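Local coordinates for protein beta-galactosidase (Trichoderma reesei, PDB 3OG2) that probably hydrolyses terminal non-reducing beta-D-galactose residues from beta-D-galactosides, as a glycoside hydrolase of family 35, at residues A[361-364]-A[365-369]; A[474-478]-A[479-483]; A[693-697]-A[698-702]; A[719-723]-A[724-728]. All coordinates share one frame; numbering follows the deposited sequence.

In the fold
The four contacts are all local, each between residues close together on one continuous piece of chain, and they follow one another in sequence. Contact 1 is a helical turn in the family 35 TIM-barrel range; contact 2, in the range of beta-galactosidase domain 2, is the end of a hairpin, its centre about 19 Å away and its nearest atoms about 6 Å away without touching. On the opposite side of the chain's centre, contacts 3 and 4 share one all-beta domain range, with centres about 22 Å apart; the centres of contacts 2 and 4 are about 87 Å apart. All four lie away from the galactose-binding residues, such as E180 and E278.

Contact 1. Residues A[361-364]-A[365-369]; sequences ELKL and QGQFL
E361 and Q365, one helical turn apart, are joined through their side chains. Q365 NE2 donates to E361 OE2 at 2.9 Å, nearly straight at 169°, and reaches the oxygen's anti lone pair, the one facing away from OE1. The acceptor lies in the amide plane of Q365, although carboxylate and amide planes are turned 58° apart. The carboxylate gets there because the E361 chain bends at chi2 (60°), whereas Q365 runs extended beyond CG. Q365 NE2 also makes a weak bond to E304 O; Q365 OE1 is buried without a polar partner in the model.

Backbone bonds follow the alpha-helical i to i+4 pattern: G366 N to L362 O at 2.9 Å, Q367 N to K363 O at 2.9 Å and F368 N to L364 O at 3.1 Å, with the Q365 N to E361 O bond weak.

Apolar contact is slight, K363 CG meeting Q367 CG at 4.0 Å. Their polar ends diverge, K363 NZ to the carbonyls of Y556 and Y558, Q367 NE2 to A67 O.

Helix 357-370 packs against helix 301-313 through E361 and Q365, and against strand 470-476 through L364 and Q367 on F472 and F368 on I471.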
loop_
_atom_site.group_PDB
_atom_site.type_symbol
_atom_site.label_atom_id
_atom_site.label_comp_id
_atom_site.label_asym_id
_atom_site.label_seq_id
_atom_site.Cartn_x
_atom_site.Cartn_y
_atom_site.Cartn_z
ATOM N N GLU A 361 -15.451 3.615 -6.983
ATOM C CA GLU A 361 -16.285 4.210 -5.913
ATOM C C GLU A 361 -15.497 5.258 -5.134
ATOM O O GLU A 361 -16.039 6.302 -4.777
ATOM C CB GLU A 361 -16.748 3.101 -4.994
ATOM C CG GLU A 361 -17.319 3.653 -3.683
ATOM C CD GLU A 361 -18.516 4.573 -3.786
ATOM O OE1 GLU A 361 -19.382 4.274 -4.663
ATOM O OE2 GLU A 361 -18.674 5.580 -3.007
ATOM N N LEU A 362 -14.199 4.999 -4.886
ATOM C CA LEU A 362 -13.394 5.985 -4.144
ATOM C C LEU A 362 -13.258 7.265 -4.940
ATOM O O LEU A 362 -13.282 8.359 -4.341
ATOM C CB LEU A 362 -12.053 5.348 -3.822
ATOM C CG LEU A 362 -11.114 6.129 -2.936
ATOM C CD1 LEU A 362 -11.777 6.588 -1.637
ATOM C CD2 LEU A 362 -9.910 5.229 -2.610
ATOM N N LYS A 363 -13.148 7.158 -6.277
ATOM C CA LYS A 363 -13.091 8.369 -7.110
ATOM C C LYS A 363 -14.359 9.187 -6.972
ATOM O O LYS A 363 -14.312 10.409 -6.976
ATOM C CB LYS A 363 -12.936 7.913 -8.577
ATOM C CG LYS A 363 -12.933 9.073 -9.557
ATOM C CD LYS A 363 -12.576 8.646 -11.011
ATOM C CE LYS A 363 -13.594 7.581 -11.484
ATOM N NZ LYS A 363 -13.345 7.264 -12.926
ATOM N N LEU A 364 -15.550 8.555 -6.852
ATOM C CA LEU A 364 -16.758 9.373 -6.705
ATOM C C LEU A 364 -16.664 10.234 -5.447
ATOM O O LEU A 364 -17.089 11.400 -5.428
ATOM C CB LEU A 364 -17.984 8.481 -6.593
ATOM C CG LEU A 364 -18.209 7.470 -7.702
ATOM C CD1 LEU A 364 -19.531 6.730 -7.465
ATOM C CD2 LEU A 364 -18.223 8.147 -9.061
ATOM N N GLN A 365 -16.079 9.640 -4.401
ATOM C CA GLN A 365 -15.979 10.377 -3.125
ATOM C C GLN A 365 -14.928 11.462 -3.162
ATOM O O GLN A 365 -15.168 12.573 -2.668
ATOM C CB GLN A 365 -15.639 9.376 -2.009
ATOM C CG GLN A 365 -16.745 8.308 -1.808
ATOM C CD GLN A 365 -16.358 7.343 -0.707
ATOM O OE1 GLN A 365 -15.519 7.620 0.168
ATOM N NE2 GLN A 365 -16.937 6.170 -0.700
ATOM N N GLY A 366 -13.764 11.176 -3.773
ATOM C CA GLY A 366 -12.745 12.222 -3.855
ATOM C C GLY A 366 -13.182 13.402 -4.713
ATOM O O GLY A 366 -12.944 14.582 -4.382
ATOM N N GLN A 367 -13.847 13.088 -5.840
ATOM C CA GLN A 367 -14.283 14.173 -6.714
ATOM C C GLN A 367 -15.378 15.011 -6.073
ATOM O O GLN A 367 -15.397 16.228 -6.262
ATOM C CB GLN A 367 -14.732 13.583 -8.054
ATOM C CG GLN A 367 -13.551 12.944 -8.806
ATOM C CD GLN A 367 -12.501 13.945 -9.174
ATOM O OE1 GLN A 367 -12.572 15.139 -9.252
ATOM N NE2 GLN A 367 -11.309 13.351 -9.435
ATOM N N PHE A 368 -16.255 14.402 -5.278
ATOM C CA PHE A 368 -17.274 15.142 -4.555
ATOM C C PHE A 368 -16.642 16.108 -3.548
ATOM O O PHE A 368 -16.993 17.314 -3.505
ATOM C CB PHE A 368 -18.196 14.136 -3.836
ATOM C CG PHE A 368 -19.068 14.820 -2.787
ATOM C CD1 PHE A 368 -20.000 15.784 -3.137
ATOM C CD2 PHE A 368 -18.910 14.481 -1.460
ATOM C CE1 PHE A 368 -20.767 16.467 -2.180
ATOM C CE2 PHE A 368 -19.694 15.120 -0.524
ATOM C CZ PHE A 368 -20.629 16.074 -0.875
ATOM N N LEU A 369 -15.713 15.591 -2.725
ATOM C CA LEU A 369 -15.227 16.459 -1.631
ATOM C C LEU A 369 -14.464 17.655 -2.195
ATOM O O LEU A 369 -14.577 18.755 -1.630
ATOM C CB LEU A 369 -14.358 15.680 -0.654
ATOM C CG LEU A 369 -15.155 14.759 0.311
ATOM C CD1 LEU A 369 -14.223 13.936 1.138
ATOM C CD2 LEU A 369 -16.060 15.621 1.228
#

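Contact 2. Residues A[474-478]-A[479-483]; sequences WNEFA and EKTVL
F477 turns a ring edge to V482: CE2 lies 3.8 Å from V482 CG2, and V482 CB lies in the ring plane. The two side chains approach at a slant across the hairpin end. CG anti to the carbonyl carbon, chi1 -61°, swings the ring edge of F477 to V482; F477 CB lies 3.4 Å from K480 O. Cut back to an alanine, this position is likely to leave V482 CG2 without its aromatic neighbour and open a gap beside I583, which touches both residues.

W474, E476, T481 and L483 lie on the face opposite N475 and V482. There W474 CB meets L483 CD1 at 3.8 Å, while the indole leads away and its NE1 donates to V371 O. E476 CG passes T481 OG1 at 3.8 Å, and a water joins that hydroxyl to E476 OE1, weakly on the carboxylate side.

Strands 470-476 and 481-487 form an antiparallel beta hairpin. N475 and V482 are a hydrogen-bonded pair, with N475 N to V482 O at 2.9 Å and V482 N to N475 O at 2.8 Å; F477 N to K480 O, 2.8 Å, follows at the turn.

Backbone bonding therefore sets the register, leaving the side chains apolar or water-mediated contacts; the K480 charge is met outside the hairpin, by D640.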
loop_
_atom_site.group_PDB
_atom_site.type_symbol
_atom_site.label_atom_id
_atom_site.label_comp_id
_atom_site.label_asym_id
_atom_site.label_seq_id
_atom_site.Cartn_x
_atom_site.Cartn_y
_atom_site.Cartn_z
ATOM N N TRP A 474 -18.776 19.432 -10.248
ATOM C CA TRP A 474 -19.424 20.534 -10.984
ATOM C C TRP A 474 -18.306 21.515 -11.307
ATOM O O TRP A 474 -17.289 21.520 -10.604
ATOM C CB TRP A 474 -20.549 21.207 -10.193
ATOM C CG TRP A 474 -20.068 21.890 -8.951
ATOM C CD1 TRP A 474 -20.009 21.326 -7.704
ATOM C CD2 TRP A 474 -19.577 23.225 -8.820
ATOM N NE1 TRP A 474 -19.505 22.231 -6.801
ATOM C CE2 TRP A 474 -19.231 23.400 -7.456
ATOM C CE3 TRP A 474 -19.391 24.266 -9.748
ATOM C CZ2 TRP A 474 -18.718 24.605 -7.016
ATOM C CZ3 TRP A 474 -18.871 25.482 -9.298
ATOM C CH2 TRP A 474 -18.542 25.621 -7.921
ATOM N N ASN A 475 -18.489 22.322 -12.358
ATOM C CA ASN A 475 -17.550 23.394 -12.603
ATOM C C ASN A 475 -18.248 24.464 -13.426
ATOM O O ASN A 475 -19.198 24.217 -14.159
ATOM C CB ASN A 475 -16.273 22.887 -13.340
ATOM C CG ASN A 475 -15.100 23.763 -12.928
ATOM O OD1 ASN A 475 -15.244 24.931 -12.425
ATOM N ND2 ASN A 475 -13.907 23.259 -13.003
ATOM N N GLU A 476 -17.753 25.681 -13.264
ATOM C CA GLU A 476 -18.150 26.857 -14.037
ATOM C C GLU A 476 -17.167 26.983 -15.198
ATOM O O GLU A 476 -16.011 27.312 -14.974
ATOM C CB GLU A 476 -18.132 28.082 -13.124
ATOM C CG GLU A 476 -18.561 29.306 -13.960
ATOM C CD GLU A 476 -18.846 30.551 -13.173
ATOM O OE1 GLU A 476 -19.080 30.454 -11.951
ATOM O OE2 GLU A 476 -18.854 31.606 -13.830
ATOM N N PHE A 477 -17.571 26.744 -16.432
ATOM C CA PHE A 477 -16.796 26.889 -17.641
ATOM C C PHE A 477 -17.150 28.233 -18.261
ATOM O O PHE A 477 -17.996 28.987 -17.783
ATOM C CB PHE A 477 -17.092 25.744 -18.603
ATOM C CG PHE A 477 -16.738 24.401 -18.005
ATOM C CD1 PHE A 477 -15.426 24.086 -17.774
ATOM C CD2 PHE A 477 -17.707 23.457 -17.662
ATOM C CE1 PHE A 477 -15.093 22.872 -17.200
ATOM C CE2 PHE A 477 -17.366 22.232 -17.134
ATOM C CZ PHE A 477 -16.038 21.899 -16.923
ATOM N N ALA A 478 -16.479 28.570 -19.349
ATOM C CA ALA A 478 -16.681 29.966 -19.784
ATOM C C ALA A 478 -18.098 30.218 -20.285
ATOM O O ALA A 478 -18.587 31.348 -20.258
ATOM C CB ALA A 478 -15.622 30.295 -20.809
ATOM N N GLU A 479 -18.843 29.219 -20.738
ATOM C CA GLU A 479 -20.125 29.450 -21.401
ATOM C C GLU A 479 -21.270 28.726 -20.708
ATOM O O GLU A 479 -22.463 28.926 -20.955
ATOM C CB GLU A 479 -19.929 29.022 -22.857
ATOM C CG GLU A 479 -19.624 27.580 -23.123
ATOM C CD GLU A 479 -18.281 27.013 -22.740
ATOM O OE1 GLU A 479 -17.802 27.127 -21.598
ATOM O OE2 GLU A 479 -17.616 26.381 -23.604
ATOM N N LYS A 480 -20.962 27.826 -19.804
ATOM C CA LYS A 480 -21.950 27.027 -19.116
ATOM C C LYS A 480 -21.380 26.621 -17.732
ATOM O O LYS A 480 -20.164 26.590 -17.546
ATOM C CB LYS A 480 -22.367 25.760 -19.843
ATOM C CG LYS A 480 -21.355 24.758 -20.359
ATOM C CD LYS A 480 -21.949 23.453 -20.879
ATOM C CE LYS A 480 -20.948 22.454 -21.483
ATOM N NZ LYS A 480 -21.670 21.184 -21.939
ATOM N N THR A 481 -22.276 26.297 -16.829
ATOM C CA THR A 481 -21.916 25.602 -15.584
ATOM C C THR A 481 -22.401 24.174 -15.704
ATOM O O THR A 481 -23.531 23.974 -16.149
ATOM C CB THR A 481 -22.538 26.315 -14.372
ATOM O OG1 THR A 481 -22.012 27.647 -14.285
ATOM C CG2 THR A 481 -22.202 25.653 -13.050
ATOM N N VAL A 482 -21.563 23.207 -15.360
ATOM C CA VAL A 482 -21.940 21.809 -15.483
ATOM C C VAL A 482 -22.015 21.195 -14.115
ATOM O O VAL A 482 -21.115 21.440 -13.279
ATOM C CB VAL A 482 -20.880 21.091 -16.335
ATOM C CG1 VAL A 482 -21.042 19.589 -16.200
ATOM C CG2 VAL A 482 -21.018 21.532 -17.773
ATOM N N LEU A 483 -23.044 20.405 -13.849
ATOM C CA LEU A 483 -23.222 19.665 -12.607
ATOM C C LEU A 483 -23.481 18.196 -12.988
ATOM O O LEU A 483 -24.301 17.963 -13.883
ATOM C CB LEU A 483 -24.435 20.227 -11.858
ATOM C CG LEU A 483 -24.898 19.448 -10.637
ATOM C CD1 LEU A 483 -23.837 19.428 -9.530
ATOM C CD2 LEU A 483 -26.201 20.066 -10.096
HETATM O O HOH W 1 -21.754 29.404 -12.183
#

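Contact 3. Residues A[693-697]-A[698-702]; sequences APLKT and PVSLY
Y702 reaches back across the loop to A693, its hydroxyl OH donating to A693 O at 2.6 Å. That oxygen sits at the ring edge, in the ring plane, yet the hydroxyl stands above the plane of the A693 carbonyl, 44° out of it. L695 comes over one face of the same ring: CD2 is 4.0 Å from the ring centroid and 29° off its normal, a CH-pi contact. The L695 methyls also rest against S700, CD2 at 3.8 Å from S700 CA. At the bend, T697 OG1 donates to V699 O at 2.6 Å; a chi1 of 51° sets OG1 between the backbone N and the carbonyl carbon, within reach of V699 O.

This loop runs between strands 663-666 and 713-720 in the second all-beta domain range, and it contains an ST turn: S700 OG accepts from Y702 N at 3.2 Å. D705 OD2 is hydrogen-bonded to the same hydroxyl.

Two waters extend the network. One accepts from K696 N and donates to Y702 OH at 3.1 Å, with a weak bond to T697 OG1; the other donates to T697 OG1 and accepts from L701 N. Farther out, P801 touches A693 and Y702, and Y807 touches T697, P698 and L701.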
loop_
_atom_site.group_PDB
_atom_site.type_symbol
_atom_site.label_atom_id
_atom_site.label_comp_id
_atom_site.label_asym_id
_atom_site.label_seq_id
_atom_site.Cartn_x
_atom_site.Cartn_y
_atom_site.Cartn_z
ATOM N N ALA A 693 16.062 -11.864 24.817
ATOM C CA ALA A 693 16.219 -13.306 24.763
ATOM C C ALA A 693 17.587 -13.668 25.338
ATOM O O ALA A 693 18.514 -13.952 24.588
ATOM C CB ALA A 693 16.075 -13.831 23.324
ATOM N N PRO A 694 17.731 -13.664 26.645
ATOM C CA PRO A 694 19.021 -13.997 27.280
ATOM C C PRO A 694 19.512 -15.344 26.787
ATOM O O PRO A 694 18.770 -16.296 26.524
ATOM C CB PRO A 694 18.662 -14.064 28.767
ATOM C CG PRO A 694 17.415 -13.275 28.929
ATOM C CD PRO A 694 16.672 -13.311 27.636
ATOM N N LEU A 695 20.840 -15.473 26.656
ATOM C CA LEU A 695 21.365 -16.697 26.056
ATOM C C LEU A 695 21.085 -17.921 26.919
ATOM O O LEU A 695 21.296 -17.881 28.135
ATOM C CB LEU A 695 22.890 -16.586 25.892
ATOM C CG LEU A 695 23.339 -15.619 24.797
ATOM C CD1 LEU A 695 24.871 -15.661 24.698
ATOM C CD2 LEU A 695 22.669 -15.954 23.469
ATOM N N LYS A 696 20.690 -18.990 26.281
ATOM C CA LYS A 696 20.594 -20.316 26.875
ATOM C C LYS A 696 21.785 -21.200 26.498
ATOM O O LYS A 696 22.006 -22.264 27.035
ATOM C CB LYS A 696 19.291 -20.958 26.424
ATOM C CG LYS A 696 18.082 -20.128 26.876
ATOM C CD LYS A 696 16.780 -20.827 26.477
ATOM C CE LYS A 696 15.564 -20.203 27.181
ATOM N NZ LYS A 696 14.287 -20.846 26.819
ATOM N N THR A 697 22.576 -20.752 25.521
ATOM C CA THR A 697 23.645 -21.509 24.932
ATOM C C THR A 697 24.979 -20.909 25.366
ATOM O O THR A 697 25.019 -19.735 25.748
ATOM C CB THR A 697 23.523 -21.501 23.401
ATOM O OG1 THR A 697 23.379 -20.133 22.978
ATOM C CG2 THR A 697 22.306 -22.279 22.928
ATOM N N PRO A 698 26.053 -21.673 25.306
ATOM C CA PRO A 698 27.363 -21.124 25.724
ATOM C C PRO A 698 27.905 -20.039 24.805
ATOM O O PRO A 698 28.745 -19.259 25.241
ATOM C CB PRO A 698 28.275 -22.338 25.722
ATOM C CG PRO A 698 27.568 -23.487 25.139
ATOM C CD PRO A 698 26.137 -23.093 24.925
ATOM N N VAL A 699 27.477 -19.987 23.554
ATOM C CA VAL A 699 27.808 -18.896 22.630
ATOM C C VAL A 699 26.526 -18.436 21.988
ATOM O O VAL A 699 25.553 -19.197 21.913
ATOM C CB VAL A 699 28.756 -19.303 21.504
ATOM C CG1 VAL A 699 30.132 -19.603 22.119
ATOM C CG2 VAL A 699 28.224 -20.520 20.707
ATOM N N SER A 700 26.463 -17.187 21.553
ATOM C CA SER A 700 25.297 -16.718 20.811
ATOM C C SER A 700 25.205 -17.409 19.458
ATOM O O SER A 700 26.194 -17.463 18.705
ATOM C CB SER A 700 25.428 -15.201 20.573
ATOM O OG SER A 700 24.287 -14.823 19.798
ATOM N N LEU A 701 24.006 -17.867 19.138
ATOM C CA LEU A 701 23.674 -18.367 17.796
ATOM C C LEU A 701 22.530 -17.570 17.218
ATOM O O LEU A 701 21.689 -18.097 16.488
ATOM C CB LEU A 701 23.375 -19.872 17.883
ATOM C CG LEU A 701 24.577 -20.689 18.399
ATOM C CD1 LEU A 701 24.128 -22.122 18.660
ATOM C CD2 LEU A 701 25.745 -20.690 17.445
ATOM N N TYR A 702 22.532 -16.277 17.542
ATOM C CA TYR A 702 21.537 -15.326 17.029
ATOM C C TYR A 702 22.132 -14.616 15.827
ATOM O O TYR A 702 23.187 -13.953 15.972
ATOM C CB TYR A 702 21.206 -14.280 18.091
ATOM C CG TYR A 702 20.607 -14.805 19.371
ATOM C CD1 TYR A 702 20.094 -16.098 19.528
ATOM C CD2 TYR A 702 20.559 -13.917 20.442
ATOM C CE1 TYR A 702 19.542 -16.489 20.748
ATOM C CE2 TYR A 702 19.983 -14.320 21.667
ATOM C CZ TYR A 702 19.485 -15.587 21.804
ATOM O OH TYR A 702 18.943 -16.015 23.006
HETATM O O HOH W 2 20.358 -18.762 23.487
HETATM O O HOH W 3 21.917 -18.800 20.965
#

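Contact 4. Residues A[719-723]-A[724-728]; sequences FTART and ARQQL
Q726 runs its extended side chain past F719 in the opposite direction, bringing NE2 to 3.4 Å from F719 CE2, with amide and ring planes 31° apart. The ring reaches the amide from a chi1 of 67°, which sets its CG between backbone N and carbonyl carbon.

The other end of the amide is the polar centre of the turn. Q726 OE1 accepts two backbone N-H groups, R722 N at 2.7 Å and T723 N at 3.2 Å. Both bonds are fairly straight, and both donors are moderately tilted from the plane of the amide carbonyl. Gripped twice at OE1, the buried amide is held against rotation. A leucine in its place would probably leave R722 N and T723 N without this shared acceptor and the turn less firmly held.

T723 crosses Q726 at a slant, its OG1 3.6 Å from Q726 CG. The same hydroxyl donates to R725 O at 2.7 Å, from above the carbonyl plane, and it is hydrogen-bonded to S812 N. R725 NH2 forms a salt bridge with D768 OD2.

The turn links strand 713-720 to strand 726-733, which belong to different sheets. L809 of strand 803-811, the neighbour of 726-733 in its sheet, touches both F719 and Q726, while F719 also meets L767 of strand 760-767, which flanks 726-733 on its other side, and L778 of strand 775-782, which pairs with 713-720.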
loop_
_atom_site.group_PDB
_atom_site.type_symbol
_atom_site.label_atom_id
_atom_site.label_comp_id
_atom_site.label_asym_id
_atom_site.label_seq_id
_atom_site.Cartn_x
_atom_site.Cartn_y
_atom_site.Cartn_z
ATOM N N PHE A 719 31.426 -31.453 16.491
ATOM C CA PHE A 719 31.563 -32.161 17.749
ATOM C C PHE A 719 32.373 -33.438 17.526
ATOM O O PHE A 719 32.465 -33.921 16.370
ATOM C CB PHE A 719 30.193 -32.522 18.363
ATOM C CG PHE A 719 29.366 -33.552 17.602
ATOM C CD1 PHE A 719 28.439 -33.123 16.631
ATOM C CD2 PHE A 719 29.491 -34.919 17.869
ATOM C CE1 PHE A 719 27.677 -34.104 15.974
ATOM C CE2 PHE A 719 28.762 -35.871 17.202
ATOM C CZ PHE A 719 27.821 -35.455 16.254
ATOM N N THR A 720 32.896 -33.994 18.614
ATOM C CA THR A 720 33.554 -35.314 18.545
ATOM C C THR A 720 32.652 -36.340 19.146
ATOM O O THR A 720 32.167 -36.166 20.254
ATOM C CB THR A 720 34.870 -35.195 19.355
ATOM O OG1 THR A 720 35.687 -34.194 18.723
ATOM C CG2 THR A 720 35.535 -36.573 19.326
ATOM N N ALA A 721 32.357 -37.408 18.404
ATOM C CA ALA A 721 31.434 -38.393 18.939
ATOM C C ALA A 721 32.001 -39.043 20.180
ATOM O O ALA A 721 33.155 -39.515 20.169
ATOM C CB ALA A 721 31.080 -39.441 17.878
ATOM N N ARG A 722 31.171 -39.140 21.222
ATOM C CA ARG A 722 31.535 -39.847 22.447
ATOM C C ARG A 722 30.970 -41.241 22.496
ATOM O O ARG A 722 31.613 -42.150 23.036
ATOM C CB ARG A 722 31.069 -39.053 23.676
ATOM C CG ARG A 722 31.948 -37.779 23.713
ATOM C CD ARG A 722 32.643 -37.719 25.071
ATOM N NE ARG A 722 32.530 -36.328 25.552
ATOM C CZ ARG A 722 31.771 -36.080 26.612
ATOM N NH1 ARG A 722 31.168 -37.121 27.174
ATOM N NH2 ARG A 722 31.631 -34.858 27.082
ATOM N N THR A 723 29.776 -41.434 21.969
ATOM C CA THR A 723 29.154 -42.752 21.832
ATOM C C THR A 723 28.594 -42.926 20.412
ATOM O O THR A 723 28.475 -41.964 19.677
ATOM C CB THR A 723 28.046 -42.958 22.870
ATOM O OG1 THR A 723 27.077 -41.895 22.784
ATOM C CG2 THR A 723 28.630 -42.890 24.284
ATOM N N ALA A 724 28.321 -44.172 20.063
ATOM C CA ALA A 724 27.862 -44.422 18.705
ATOM C C ALA A 724 26.487 -43.822 18.442
ATOM O O ALA A 724 26.168 -43.502 17.310
ATOM C CB ALA A 724 27.860 -45.921 18.478
ATOM N N ARG A 725 25.674 -43.691 19.486
ATOM C CA ARG A 725 24.400 -43.023 19.324
ATOM C C ARG A 725 24.360 -41.819 20.248
ATOM O O ARG A 725 24.723 -41.960 21.431
ATOM C CB ARG A 725 23.254 -43.990 19.691
ATOM C CG ARG A 725 21.891 -43.347 19.487
ATOM C CD ARG A 725 20.770 -44.370 19.635
ATOM N NE ARG A 725 20.674 -45.236 18.435
ATOM C CZ ARG A 725 19.755 -46.179 18.296
ATOM N NH1 ARG A 725 18.870 -46.401 19.268
ATOM N NH2 ARG A 725 19.755 -46.898 17.153
ATOM N N GLN A 726 23.931 -40.656 19.716
ATOM C CA GLN A 726 23.817 -39.433 20.500
ATOM C C GLN A 726 22.433 -38.858 20.236
ATOM O O GLN A 726 21.850 -39.178 19.204
ATOM C CB GLN A 726 24.953 -38.478 20.135
ATOM C CG GLN A 726 26.275 -39.159 20.575
ATOM C CD GLN A 726 27.471 -38.275 20.596
ATOM O OE1 GLN A 726 28.505 -38.609 21.159
ATOM N NE2 GLN A 726 27.351 -37.079 20.004
ATOM N N GLN A 727 21.991 -38.030 21.179
ATOM C CA GLN A 727 20.684 -37.440 21.067
ATOM C C GLN A 727 20.893 -35.929 20.948
ATOM O O GLN A 727 21.581 -35.335 21.769
ATOM C CB GLN A 727 19.842 -37.772 22.295
ATOM C CG GLN A 727 19.599 -39.285 22.469
ATOM C CD GLN A 727 18.923 -40.015 21.342
ATOM O OE1 GLN A 727 19.150 -41.251 21.209
ATOM N NE2 GLN A 727 18.106 -39.328 20.535
ATOM N N LEU A 728 20.276 -35.355 19.931
ATOM C CA LEU A 728 20.369 -33.923 19.707
ATOM C C LEU A 728 19.011 -33.251 19.898
ATOM O O LEU A 728 17.998 -33.672 19.328
ATOM C CB LEU A 728 20.806 -33.699 18.241
ATOM C CG LEU A 728 20.824 -32.238 17.800
ATOM C CD1 LEU A 728 21.905 -31.489 18.573
ATOM C CD2 LEU A 728 21.056 -32.233 16.280
#